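Local coordinates for acetoin utilization protein (Exiguobacterium sibiricum, PDB 2Q04) that probably transfers an acetyl group from acetyl-CoA to an acceptor, as a GNAT-family acetyltransferase named for a part in acetoin utilization, at residues 8-13 with 117-122; 12-17 with 108-113; 25-30 with 51-56; 33-38 with 47-52; 61-66 with 75-80. All coordinates share one frame; numbering follows the deposited sequence.

From the N terminus, strand 8-12 and the loop after it open two wide loops together. Contact 1 closes the wider one at the end of helix 112-121; contact 2, overlapping it at L12 and E13, lies within its span and closes at the start of that helix. The remaining contacts are nested inside both. Contact 3 opens at helix 27-30 and closes on helix 45-56; contact 4, from strand 34-35, is nested inside it, their ends overlapping at A51 and L52. Contact 5 follows in series as the hairpin of strands 62-68 and 71-79. Contacts 1 and 5 meet through S120, and contacts 3 and 4 reach the hairpin from helix 45-56, so the sheet is tied to helices on both faces.

Contact 1 (8-13 with 117-122); sequences NHRTLE and LEVSML
Strand 8-12 runs nearly antiparallel to the last turns of helix 112-121, the short axes inclined at 151° with 8.1 Å between them at closest approach, and N8 and V119 closest in register. V119 faces the strand with both methyl branches. CG1, anti to the backbone N (chi1 174°), lies 3.7 Å from N8 O and also touches the N8 side chain, while CG2 rests 4.1 Å from R10 CG. L122, one turn later, takes the outer side. Its CB packs against the carboxamide of N8, reaching N8 CG at 3.6 Å, and its branch end extends toward R10. There L122 CD1 sits over one face of the R10 guanidinium, displaced toward the rim and 3.5 Å from NH2. R10 NH1 also donates a fairly straight bond of 3.0 Å to H9 O, which restrains the rotation of the guanidinium. That acceptor lies in the guanidinium plane, whereas the nitrogen stands above the carbonyl plane of H9. No direct hydrogen bond joins the two segments. A water makes the polar link instead, accepting from N8 ND2 at 2.9 Å and lying 2.7 Å from V119 O; the same amide nitrogen also bonds Q6 OE1. V119 reaches I21 on strand 19-23 as well, which places the helix end against the pair of strands at one end of the sheet. The chemistry is thus a mixture: a leucine methyl lies over one guanidinium face, aliphatic carbons lie against N8 and the R10 chain, and one water links amide and helix carbonyl, as suits a contact at the surface.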
# COMPACT_ATOMS: atom_id res chain seq x y z
N ASN A 8 -4.64 -6.38 -14.31
CA ASN A 8 -3.68 -5.76 -15.20
C ASN A 8 -2.33 -6.41 -15.05
O ASN A 8 -2.05 -7.02 -14.03
CB ASN A 8 -3.59 -4.26 -14.93
CG ASN A 8 -4.82 -3.52 -15.40
OD1 ASN A 8 -5.02 -3.32 -16.60
ND2 ASN A 8 -5.68 -3.14 -14.45
N HIS A 9 -1.50 -6.29 -16.08
CA HIS A 9 -0.21 -6.95 -16.09
C HIS A 9 0.81 -6.18 -16.91
O HIS A 9 0.52 -5.71 -17.99
CB HIS A 9 -0.36 -8.36 -16.69
CG HIS A 9 0.95 -9.00 -17.06
ND1 HIS A 9 1.59 -8.74 -18.24
CD2 HIS A 9 1.75 -9.85 -16.37
CE1 HIS A 9 2.73 -9.39 -18.28
NE2 HIS A 9 2.85 -10.08 -17.16
N ARG A 10 2.02 -6.09 -16.37
CA ARG A 10 3.17 -5.58 -17.12
C ARG A 10 4.40 -6.39 -16.73
O ARG A 10 4.50 -6.88 -15.60
CB ARG A 10 3.41 -4.09 -16.81
CG ARG A 10 2.27 -3.15 -17.21
CD ARG A 10 2.15 -2.99 -18.70
NE ARG A 10 1.24 -1.90 -19.06
CZ ARG A 10 -0.10 -2.00 -19.11
NH1 ARG A 10 -0.70 -3.15 -18.81
NH2 ARG A 10 -0.84 -0.95 -19.46
N THR A 11 5.31 -6.58 -17.68
CA THR A 11 6.57 -7.24 -17.41
C THR A 11 7.65 -6.20 -17.18
O THR A 11 7.89 -5.36 -18.04
CB THR A 11 6.99 -8.16 -18.55
OG1 THR A 11 6.03 -9.21 -18.69
CG2 THR A 11 8.38 -8.76 -18.29
N LEU A 12 8.26 -6.23 -16.01
CA LEU A 12 9.32 -5.30 -15.67
C LEU A 12 10.64 -6.02 -15.80
O LEU A 12 10.80 -7.11 -15.26
CB LEU A 12 9.14 -4.77 -14.24
CG LEU A 12 10.17 -3.74 -13.76
CD1 LEU A 12 10.18 -2.53 -14.68
CD2 LEU A 12 9.91 -3.32 -12.33
N GLU A 13 11.55 -5.44 -16.55
CA GLU A 13 12.88 -5.99 -16.67
C GLU A 13 13.71 -5.49 -15.52
O GLU A 13 13.49 -4.38 -15.02
CB GLU A 13 13.51 -5.60 -18.00
CG GLU A 13 12.92 -6.37 -19.21
CD GLU A 13 13.47 -5.89 -20.53
OE1 GLU A 13 13.68 -4.67 -20.67
OE2 GLU A 13 13.69 -6.73 -21.44
N LEU A 117 2.88 0.06 -8.01
CA LEU A 117 1.86 1.10 -7.84
C LEU A 117 1.20 1.46 -9.17
O LEU A 117 -0.00 1.72 -9.22
CB LEU A 117 2.47 2.36 -7.20
CG LEU A 117 2.91 2.25 -5.72
CD1 LEU A 117 3.67 3.52 -5.30
CD2 LEU A 117 1.73 2.01 -4.80
N GLU A 118 1.99 1.50 -10.25
CA GLU A 118 1.46 1.81 -11.60
C GLU A 118 0.36 0.82 -11.99
O GLU A 118 -0.72 1.22 -12.40
CB GLU A 118 2.57 1.76 -12.65
CG GLU A 118 3.44 3.01 -12.73
CD GLU A 118 4.50 2.93 -13.84
OE1 GLU A 118 4.21 2.32 -14.91
OE2 GLU A 118 5.61 3.47 -13.65
N VAL A 119 0.68 -0.47 -11.90
CA VAL A 119 -0.25 -1.52 -12.28
C VAL A 119 -1.50 -1.50 -11.39
O VAL A 119 -2.60 -1.84 -11.83
CB VAL A 119 0.43 -2.91 -12.22
CG1 VAL A 119 -0.59 -4.03 -12.48
CG2 VAL A 119 1.56 -2.98 -13.22
N SER A 120 -1.31 -1.09 -10.13
CA SER A 120 -2.42 -0.97 -9.20
C SER A 120 -3.42 0.12 -9.64
O SER A 120 -4.63 -0.05 -9.48
CB SER A 120 -1.91 -0.67 -7.79
OG SER A 120 -1.23 -1.79 -7.23
N MSE A 121 -2.91 1.22 -10.21
CA MSE A 121 -3.75 2.36 -10.61
C MSE A 121 -4.28 2.26 -12.04
O MSE A 121 -5.04 3.12 -12.48
CB MSE A 121 -2.99 3.68 -10.44
CG MSE A 121 -2.49 3.93 -9.03
SE MSE A 121 -3.90 3.79 -7.71
CE MSE A 121 -2.84 3.70 -6.17
N LEU A 122 -3.89 1.20 -12.76
CA LEU A 122 -4.37 0.99 -14.14
C LEU A 122 -5.88 0.75 -14.17
O LEU A 122 -6.53 1.00 -15.20
CB LEU A 122 -3.65 -0.19 -14.79
CG LEU A 122 -2.28 0.10 -15.39
CD1 LEU A 122 -1.71 -1.17 -16.05
CD2 LEU A 122 -2.36 1.24 -16.39
O HOH W 1 -4.77 -3.40 -11.67

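Contact 2 (12-17 with 108-113)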
# COMPACT_ATOMS: atom_id res chain seq x y z
N LEU A 12 8.26 -6.23 -16.01
CA LEU A 12 9.32 -5.30 -15.67
C LEU A 12 10.64 -6.02 -15.80
O LEU A 12 10.80 -7.11 -15.26
CB LEU A 12 9.14 -4.77 -14.24
CG LEU A 12 10.17 -3.74 -13.76
CD1 LEU A 12 10.18 -2.53 -14.68
CD2 LEU A 12 9.91 -3.32 -12.33
N GLU A 13 11.55 -5.44 -16.55
CA GLU A 13 12.88 -5.99 -16.67
C GLU A 13 13.71 -5.49 -15.52
O GLU A 13 13.49 -4.38 -15.02
CB GLU A 13 13.51 -5.60 -18.00
CG GLU A 13 12.92 -6.37 -19.21
CD GLU A 13 13.47 -5.89 -20.53
OE1 GLU A 13 13.68 -4.67 -20.67
OE2 GLU A 13 13.69 -6.73 -21.44
N THR A 14 14.61 -6.35 -15.03
CA THR A 14 15.50 -5.99 -13.93
C THR A 14 16.86 -6.65 -14.15
O THR A 14 17.06 -7.37 -15.13
CB THR A 14 14.94 -6.47 -12.54
OG1 THR A 14 15.19 -7.86 -12.36
CG2 THR A 14 13.44 -6.22 -12.43
N SER A 15 17.78 -6.41 -13.22
CA SER A 15 19.10 -7.04 -13.27
C SER A 15 18.99 -8.53 -12.94
O SER A 15 19.90 -9.30 -13.21
CB SER A 15 20.04 -6.35 -12.27
OG SER A 15 19.42 -6.20 -11.01
N LEU A 16 17.88 -8.91 -12.31
CA LEU A 16 17.59 -10.31 -12.01
C LEU A 16 16.40 -10.79 -12.85
O LEU A 16 16.06 -11.97 -12.86
CB LEU A 16 17.24 -10.46 -10.52
CG LEU A 16 18.19 -9.77 -9.54
CD1 LEU A 16 17.66 -9.88 -8.14
CD2 LEU A 16 19.59 -10.36 -9.63
N GLY A 17 15.80 -9.85 -13.59
CA GLY A 17 14.46 -10.02 -14.17
C GLY A 17 14.42 -10.97 -15.31
O GLY A 17 15.39 -11.65 -15.58
N ARG A 108 15.81 -4.47 -4.55
CA ARG A 108 15.75 -3.04 -4.29
C ARG A 108 16.54 -2.29 -5.35
O ARG A 108 17.56 -2.78 -5.84
CB ARG A 108 16.31 -2.73 -2.90
N GLY A 109 16.03 -1.12 -5.73
CA GLY A 109 16.71 -0.26 -6.73
C GLY A 109 16.32 -0.58 -8.18
O GLY A 109 16.82 0.06 -9.11
N GLN A 110 15.43 -1.56 -8.36
CA GLN A 110 14.98 -1.96 -9.70
C GLN A 110 13.60 -1.36 -10.03
O GLN A 110 12.96 -1.75 -11.01
CB GLN A 110 14.92 -3.48 -9.80
CG GLN A 110 16.26 -4.17 -9.56
CD GLN A 110 17.34 -3.74 -10.56
OE1 GLN A 110 18.49 -3.52 -10.20
NE2 GLN A 110 16.96 -3.61 -11.83
N GLN A 111 13.16 -0.41 -9.19
CA GLN A 111 11.91 0.33 -9.43
C GLN A 111 10.67 -0.57 -9.48
O GLN A 111 9.69 -0.27 -10.18
CB GLN A 111 12.02 1.17 -10.71
CG GLN A 111 13.23 2.11 -10.71
CD GLN A 111 13.08 3.26 -11.68
OE1 GLN A 111 12.78 3.06 -12.86
NE2 GLN A 111 13.29 4.47 -11.19
N ILE A 112 10.68 -1.61 -8.67
CA ILE A 112 9.55 -2.51 -8.59
C ILE A 112 8.37 -1.86 -7.88
O ILE A 112 7.23 -2.01 -8.30
CB ILE A 112 9.93 -3.83 -7.89
CG1 ILE A 112 10.82 -4.66 -8.83
CG2 ILE A 112 8.66 -4.62 -7.49
CD1 ILE A 112 11.34 -5.92 -8.23
N GLY A 113 8.67 -1.13 -6.80
CA GLY A 113 7.63 -0.41 -6.05
C GLY A 113 6.85 0.51 -6.95
O GLY A 113 5.62 0.49 -6.95
O HOH W 2 13.67 -2.15 -13.63
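A single water joins the two segments at E13 and Q110, donating to E13 O at 2.6 Å and to Q110 O at 2.7 Å. Both acceptors are backbone carbonyls. Beside it, L12 sends its CD2 methyl across to the start of the helix. This methyl is 3.7 Å from both Q110 O and Q111 O and 3.9 Å from I112 CG1, so it meets carbonyl oxygens as well as an apolar neighbour. L12 CG is anti to the backbone N (chi1 -178°), which carries the branch over toward I112. Farther along, the Q110 chain bends at chi2 and crosses T14 at about a right angle, with Q110 CG 4.0 Å from T14 CB, and its amide end lies against S15. The loop folds back on itself with G17 N bonded to T14 O at 3.2 Å. The geometry also fits an ST turn from T14 OG1 to L16 N, though its details are doubtful. The segment 108-113 has the sequence RGQQIG, close to the RxxGxG signature whose backbone holds the acetyl-CoA pyrophosphate in GNAT relatives, with Q111 in the place of the first glycine. Q111 is the N-cap of helix 112-121. The loop after strand 8-12 leads to strand 19-23, L12 touching I21 and T14 touching V19, and it packs beside F107 where the chain comes in from strand 95-103 to that helix.

Contact 3 (25-30 with 51-56); sequences VTSQIL and ALVEIA
The short helix 27-30 packs against the C-terminal turns of helix 45-56, two helices which precede the central hairpin of this GNAT fold in the chain. S27 and V53 are the closest pair in register. S27 OG donates to V53 O at 3.0 Å, with a C=O...O angle of 152° and the hydroxyl tilted slightly from the carbonyl plane. Its torsion sets it there: OG is anti to the carbonyl carbon (chi1 -58°), which turns it across to the neighbouring helix. S27 OG is also 3.4 Å from A56 CB, so the hydroxyl lies against both V53 and A56. The A56 methyl touches the loop preceding the short helix as well, A56 CB being 3.6 Å from V25 O. V53 straddles the near side of the short helix, CG1 facing S27 and CG2 lying 4.0 Å from L30 CB. L30 fills the inner part of the interface: its CD1 is 3.7 Å from A56 CB and the same distance from L52 O, over the backbone of the longer helix. T26 is the N-cap of helix 27-30, and its OG1 takes a weak bond from I29 N. An ethanediol, probably from the crystallisation liquor, lies about 4 Å from the V53 side chain. A backbone bond between V25 and I63 fastens the loop before helix 27-30 to strand 62-68. Beneath the helices, L30 rests on I63 and I65 while L52 reaches Y75 and T77; these four side chains share one face of the sheet, and both helices cover it.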
# COMPACT_ATOMS: atom_id res chain seq x y z
N VAL A 25 -4.78 -10.18 -7.89
CA VAL A 25 -4.70 -11.64 -8.00
C VAL A 25 -5.71 -12.27 -7.04
O VAL A 25 -5.83 -11.85 -5.89
CB VAL A 25 -3.27 -12.15 -7.62
CG1 VAL A 25 -3.17 -13.64 -7.81
CG2 VAL A 25 -2.20 -11.42 -8.45
N THR A 26 -6.43 -13.28 -7.51
CA THR A 26 -7.44 -13.94 -6.69
C THR A 26 -6.79 -14.74 -5.59
O THR A 26 -5.62 -15.11 -5.69
CB THR A 26 -8.31 -14.89 -7.51
OG1 THR A 26 -7.51 -15.94 -8.02
CG2 THR A 26 -8.99 -14.15 -8.66
N SER A 27 -7.56 -15.00 -4.53
CA SER A 27 -7.09 -15.80 -3.40
C SER A 27 -6.65 -17.18 -3.86
O SER A 27 -5.57 -17.66 -3.47
CB SER A 27 -8.20 -15.94 -2.36
OG SER A 27 -8.64 -14.69 -1.91
N GLN A 28 -7.48 -17.83 -4.68
CA GLN A 28 -7.21 -19.17 -5.17
C GLN A 28 -5.83 -19.25 -5.81
O GLN A 28 -5.06 -20.17 -5.52
CB GLN A 28 -8.28 -19.61 -6.18
N ILE A 29 -5.52 -18.27 -6.66
CA ILE A 29 -4.24 -18.25 -7.37
C ILE A 29 -3.07 -17.87 -6.44
O ILE A 29 -1.99 -18.45 -6.52
CB ILE A 29 -4.27 -17.29 -8.62
CG1 ILE A 29 -4.93 -18.00 -9.84
CG2 ILE A 29 -2.87 -16.88 -9.02
CD1 ILE A 29 -6.45 -17.99 -9.83
N LEU A 30 -3.30 -16.89 -5.55
CA LEU A 30 -2.26 -16.46 -4.58
C LEU A 30 -1.76 -17.60 -3.71
O LEU A 30 -0.59 -17.64 -3.34
CB LEU A 30 -2.78 -15.35 -3.67
CG LEU A 30 -2.62 -13.92 -4.17
CD1 LEU A 30 -3.12 -12.96 -3.10
CD2 LEU A 30 -1.16 -13.62 -4.53
N ALA A 51 -1.89 -13.92 5.09
CA ALA A 51 -2.48 -12.58 5.21
C ALA A 51 -2.83 -11.99 3.84
O ALA A 51 -3.82 -11.29 3.70
CB ALA A 51 -1.53 -11.65 5.96
N LEU A 52 -1.98 -12.23 2.84
CA LEU A 52 -2.23 -11.72 1.48
C LEU A 52 -3.41 -12.43 0.86
O LEU A 52 -4.26 -11.81 0.22
CB LEU A 52 -0.98 -11.91 0.60
CG LEU A 52 0.31 -11.20 1.06
CD1 LEU A 52 1.47 -11.55 0.12
CD2 LEU A 52 0.11 -9.68 1.15
N VAL A 53 -3.46 -13.75 1.05
CA VAL A 53 -4.55 -14.55 0.54
C VAL A 53 -5.88 -14.07 1.12
O VAL A 53 -6.86 -13.90 0.40
CB VAL A 53 -4.35 -16.05 0.89
CG1 VAL A 53 -5.61 -16.84 0.58
CG2 VAL A 53 -3.16 -16.63 0.11
N GLU A 54 -5.90 -13.83 2.44
CA GLU A 54 -7.10 -13.37 3.13
C GLU A 54 -7.56 -12.03 2.62
O GLU A 54 -8.75 -11.82 2.45
CB GLU A 54 -6.85 -13.30 4.62
CG GLU A 54 -6.93 -14.64 5.32
CD GLU A 54 -6.59 -14.55 6.78
OE1 GLU A 54 -6.15 -13.46 7.23
OE2 GLU A 54 -6.77 -15.56 7.49
N ILE A 55 -6.63 -11.12 2.43
CA ILE A 55 -6.96 -9.81 1.90
C ILE A 55 -7.60 -9.94 0.51
O ILE A 55 -8.62 -9.33 0.24
CB ILE A 55 -5.71 -8.91 1.81
CG1 ILE A 55 -5.26 -8.48 3.22
CG2 ILE A 55 -6.00 -7.68 0.96
CD1 ILE A 55 -3.89 -7.78 3.26
N ALA A 56 -6.99 -10.77 -0.35
CA ALA A 56 -7.50 -10.99 -1.71
C ALA A 56 -8.93 -11.50 -1.69
O ALA A 56 -9.69 -11.24 -2.62
CB ALA A 56 -6.62 -11.96 -2.43

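Contact 4 (33-38 with 47-52)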
# COMPACT_ATOMS: atom_id res chain seq x y z
N TYR A 33 1.16 -19.68 -5.12
CA TYR A 33 2.48 -19.06 -5.17
C TYR A 33 3.22 -19.25 -3.85
O TYR A 33 2.69 -19.84 -2.90
CB TYR A 33 2.37 -17.57 -5.51
CG TYR A 33 1.71 -17.27 -6.85
CD1 TYR A 33 2.04 -17.98 -7.99
CD2 TYR A 33 0.82 -16.22 -6.97
CE1 TYR A 33 1.45 -17.70 -9.21
CE2 TYR A 33 0.23 -15.91 -8.19
CZ TYR A 33 0.55 -16.65 -9.31
OH TYR A 33 -0.04 -16.35 -10.52
N LYS A 34 4.45 -18.76 -3.79
CA LYS A 34 5.28 -18.87 -2.60
C LYS A 34 5.96 -17.53 -2.30
O LYS A 34 6.74 -17.04 -3.10
CB LYS A 34 6.35 -19.95 -2.81
CG LYS A 34 7.28 -20.15 -1.61
CD LYS A 34 8.20 -21.35 -1.80
CE LYS A 34 9.01 -21.65 -0.54
NZ LYS A 34 9.82 -22.90 -0.67
N LEU A 35 5.65 -16.95 -1.15
CA LEU A 35 6.30 -15.71 -0.74
C LEU A 35 7.80 -15.90 -0.59
O LEU A 35 8.26 -16.85 0.06
CB LEU A 35 5.72 -15.20 0.59
CG LEU A 35 4.54 -14.22 0.53
CD1 LEU A 35 4.24 -13.69 1.92
CD2 LEU A 35 4.83 -13.07 -0.42
N ASP A 36 8.56 -14.98 -1.18
CA ASP A 36 10.01 -15.00 -1.07
C ASP A 36 10.42 -14.90 0.41
O ASP A 36 9.82 -14.12 1.16
CB ASP A 36 10.61 -13.83 -1.85
CG ASP A 36 12.10 -13.91 -1.94
OD1 ASP A 36 12.60 -14.73 -2.73
OD2 ASP A 36 12.78 -13.14 -1.23
N PRO A 37 11.47 -15.66 0.82
CA PRO A 37 11.89 -15.67 2.24
C PRO A 37 12.32 -14.29 2.78
O PRO A 37 12.37 -14.11 4.00
CB PRO A 37 13.08 -16.63 2.24
CG PRO A 37 12.92 -17.46 1.01
CD PRO A 37 12.29 -16.57 0.00
N GLY A 38 12.61 -13.35 1.89
CA GLY A 38 13.09 -12.02 2.29
C GLY A 38 12.00 -10.98 2.50
O GLY A 38 12.29 -9.79 2.57
N GLU A 47 3.13 -16.78 7.54
CA GLU A 47 2.02 -16.02 8.13
C GLU A 47 1.60 -14.86 7.23
O GLU A 47 0.41 -14.56 7.12
CB GLU A 47 2.41 -15.49 9.53
CG GLU A 47 2.52 -16.57 10.63
CD GLU A 47 3.74 -17.49 10.46
OE1 GLU A 47 4.64 -17.14 9.67
OE2 GLU A 47 3.78 -18.56 11.11
N GLN A 48 2.58 -14.20 6.61
CA GLN A 48 2.30 -13.04 5.74
C GLN A 48 1.62 -13.47 4.44
O GLN A 48 0.83 -12.72 3.87
CB GLN A 48 3.61 -12.28 5.42
CG GLN A 48 3.40 -10.90 4.70
CD GLN A 48 2.70 -9.86 5.60
OE1 GLN A 48 2.52 -10.07 6.80
NE2 GLN A 48 2.32 -8.73 5.01
N HIS A 49 1.94 -14.68 3.96
CA HIS A 49 1.31 -15.24 2.75
C HIS A 49 -0.18 -15.47 3.01
O HIS A 49 -1.03 -15.05 2.22
CB HIS A 49 1.99 -16.58 2.37
CG HIS A 49 1.50 -17.17 1.08
ND1 HIS A 49 0.97 -18.45 1.00
CD2 HIS A 49 1.46 -16.67 -0.18
CE1 HIS A 49 0.64 -18.71 -0.25
NE2 HIS A 49 0.92 -17.65 -0.99
N GLU A 50 -0.48 -16.09 4.14
CA GLU A 50 -1.85 -16.31 4.58
C GLU A 50 -2.61 -14.97 4.72
O GLU A 50 -3.81 -14.91 4.50
CB GLU A 50 -1.84 -17.07 5.92
CG GLU A 50 -3.19 -17.19 6.59
CD GLU A 50 -3.11 -18.03 7.88
OE1 GLU A 50 -2.97 -19.27 7.77
OE2 GLU A 50 -3.17 -17.43 8.99
N ALA A 51 -1.89 -13.92 5.09
CA ALA A 51 -2.48 -12.58 5.21
C ALA A 51 -2.83 -11.99 3.84
O ALA A 51 -3.82 -11.29 3.70
CB ALA A 51 -1.53 -11.65 5.96
N LEU A 52 -1.98 -12.23 2.84
CA LEU A 52 -2.23 -11.72 1.48
C LEU A 52 -3.41 -12.43 0.86
O LEU A 52 -4.26 -11.81 0.22
CB LEU A 52 -0.98 -11.91 0.60
CG LEU A 52 0.31 -11.20 1.06
CD1 LEU A 52 1.47 -11.55 0.12
CD2 LEU A 52 0.11 -9.68 1.15
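The short strand 34-35, which pairs in parallel with strand 71-79 of the GNAT sheet, meets helix 45-56 through L35, whose side chain is wedged against the turn Q48-L52. CD1 approaches the helix backbone closely, 3.2 Å from H49 N and 3.6 Å from Q48 C, and it also touches Q48 CB. The other branch leads inward, where L35 CD2 lies 3.7 Å from L52 CD1. The chi1 of L35, -92°, is well off a staggered value, which may reflect crowding against the helix. H49 also borders it: its CB is 3.7 Å from L35 CD1, and CD2 of the ring approaches L35 CG obliquely at 4.0 Å. The imidazole extends past L35 toward the backbone of Y33, with CG anti to the backbone N (chi1 -175°). Its polar end is held elsewhere, H49 NE2 making a probable hydrogen bond to L30 O. An acetate and an ethanediol, probably from the crystallisation liquor, lie about 3 Å from the H49 side chain. Beyond L35 the chain turns away in an Asx turn, with D36 OD2 accepting from G38 N at 3.1 Å. The same carboxylate oxygen forms a salt bridge with R106. Y33 and L35 both touch I72 of strand 71-79. Helices preceding the central hairpin thus pack on one face of the sheet, as in the GNAT fold.

Contact 5 (61-66 with 75-80)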
# COMPACT_ATOMS: atom_id res chain seq x y z
N GLY A 61 -10.83 -6.09 -1.27
CA GLY A 61 -9.40 -6.42 -1.21
C GLY A 61 -8.72 -6.58 -2.57
O GLY A 61 -9.28 -7.17 -3.49
N ARG A 62 -7.49 -6.06 -2.68
CA ARG A 62 -6.69 -6.17 -3.90
C ARG A 62 -5.24 -6.45 -3.55
O ARG A 62 -4.61 -5.69 -2.78
CB ARG A 62 -6.76 -4.89 -4.72
CG ARG A 62 -8.13 -4.53 -5.13
CD ARG A 62 -8.12 -3.40 -6.09
NE ARG A 62 -9.46 -3.16 -6.62
CZ ARG A 62 -9.72 -2.56 -7.79
NH1 ARG A 62 -8.72 -2.16 -8.58
NH2 ARG A 62 -10.97 -2.40 -8.18
N ILE A 63 -4.69 -7.50 -4.14
CA ILE A 63 -3.29 -7.84 -3.98
C ILE A 63 -2.61 -7.84 -5.36
O ILE A 63 -2.93 -8.64 -6.21
CB ILE A 63 -3.10 -9.25 -3.33
CG1 ILE A 63 -3.76 -9.30 -1.93
CG2 ILE A 63 -1.61 -9.62 -3.25
CD1 ILE A 63 -3.08 -8.43 -0.88
N ILE A 64 -1.75 -6.86 -5.58
CA ILE A 64 -0.94 -6.82 -6.78
C ILE A 64 0.45 -7.33 -6.40
O ILE A 64 0.99 -6.95 -5.34
CB ILE A 64 -0.85 -5.37 -7.37
CG1 ILE A 64 -2.18 -4.98 -8.04
CG2 ILE A 64 0.29 -5.27 -8.40
CD1 ILE A 64 -3.36 -4.87 -7.08
N ILE A 65 1.02 -8.20 -7.24
CA ILE A 65 2.28 -8.88 -6.91
C ILE A 65 3.37 -8.65 -7.94
O ILE A 65 3.08 -8.41 -9.10
CB ILE A 65 2.06 -10.40 -6.78
CG1 ILE A 65 1.58 -10.99 -8.13
CG2 ILE A 65 1.06 -10.69 -5.67
CD1 ILE A 65 1.50 -12.48 -8.14
N ALA A 66 4.61 -8.66 -7.47
CA ALA A 66 5.78 -8.72 -8.34
C ALA A 66 6.28 -10.15 -8.25
O ALA A 66 6.62 -10.62 -7.16
CB ALA A 66 6.84 -7.76 -7.90
N TYR A 75 4.99 -7.19 -3.28
CA TYR A 75 3.55 -7.04 -3.32
C TYR A 75 3.12 -5.67 -2.84
O TYR A 75 3.89 -4.94 -2.21
CB TYR A 75 2.89 -8.11 -2.46
CG TYR A 75 3.24 -8.00 -0.99
CD1 TYR A 75 2.56 -7.12 -0.15
CD2 TYR A 75 4.25 -8.80 -0.43
CE1 TYR A 75 2.88 -7.02 1.20
CE2 TYR A 75 4.57 -8.71 0.92
CZ TYR A 75 3.89 -7.81 1.73
OH TYR A 75 4.20 -7.72 3.06
N VAL A 76 1.87 -5.33 -3.13
CA VAL A 76 1.25 -4.16 -2.58
C VAL A 76 -0.21 -4.49 -2.33
O VAL A 76 -0.86 -5.13 -3.17
CB VAL A 76 1.38 -2.93 -3.53
CG1 VAL A 76 0.71 -3.20 -4.87
CG2 VAL A 76 0.81 -1.69 -2.88
N THR A 77 -0.72 -4.09 -1.15
CA THR A 77 -2.07 -4.49 -0.70
C THR A 77 -3.03 -3.32 -0.61
O THR A 77 -2.62 -2.20 -0.33
CB THR A 77 -2.03 -5.17 0.67
OG1 THR A 77 -1.81 -4.19 1.69
CG2 THR A 77 -0.95 -6.22 0.73
N PHE A 78 -4.31 -3.60 -0.86
CA PHE A 78 -5.37 -2.61 -0.71
C PHE A 78 -6.53 -3.23 -0.04
O PHE A 78 -6.91 -4.35 -0.36
CB PHE A 78 -5.81 -2.07 -2.07
CG PHE A 78 -4.74 -1.40 -2.81
CD1 PHE A 78 -4.56 -0.03 -2.68
CD2 PHE A 78 -3.89 -2.12 -3.63
CE1 PHE A 78 -3.53 0.61 -3.38
CE2 PHE A 78 -2.87 -1.49 -4.32
CZ PHE A 78 -2.69 -0.12 -4.20
N LEU A 79 -7.11 -2.51 0.91
CA LEU A 79 -8.30 -2.97 1.62
C LEU A 79 -8.86 -1.82 2.41
O LEU A 79 -8.24 -0.75 2.47
CB LEU A 79 -7.96 -4.15 2.56
CG LEU A 79 -6.99 -3.86 3.73
CD1 LEU A 79 -6.99 -5.04 4.70
CD2 LEU A 79 -5.57 -3.55 3.24
N TYR A 80 -10.02 -2.02 3.03
CA TYR A 80 -10.60 -0.99 3.87
C TYR A 80 -9.77 -0.82 5.13
O TYR A 80 -9.19 -1.79 5.62
CB TYR A 80 -12.05 -1.31 4.23
CG TYR A 80 -13.03 -1.01 3.13
CD1 TYR A 80 -12.98 0.19 2.42
CD2 TYR A 80 -14.07 -1.89 2.84
CE1 TYR A 80 -13.87 0.47 1.43
CE2 TYR A 80 -14.98 -1.61 1.84
CZ TYR A 80 -14.88 -0.42 1.14
OH TYR A 80 -15.79 -0.13 0.15
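R62 and F78 pair through both their amides: R62 N donates to F78 O and F78 N to R62 O, each at 2.9 Å. The second of these bonds lies in the carbonyl plane of R62, although bent at the hydrogen (141°). Two residues on, I64 N meets V76 O at 3.1 Å and V76 N meets I64 O at 2.9 Å, both nearly along the C=O axis. R62 O and I64 O each take a further CA-H...O contact, R62 O from T77 CA at 3.5 Å and I64 O from Y75 CA at 3.3 Å. I63 and I65, in the non-hydrogen-bonded pairs, turn their backbone groups outward, to V25 and E22. These strands form the antiparallel hairpin at the heart of the GNAT sheet, and Y75 carries the bonding on to E102 of strand 95-103. On the face of R62, I64, V76 and F78, I64 CB rests 3.7 Å from V76 CG1, side by side, and S120 of helix 112-121 packs on I64, V76 and F78. The extended R62 reaches beyond this row to a salt bridge from NH1 to D123. I63 and T77 point together to the other face, I63 CD1 lying 3.5 Å from T77 CG2 under helix 45-56. T77 OG1 is hydrogen-bonded to A100 N, while Y75 OH makes weak bonds with E102 and Q48.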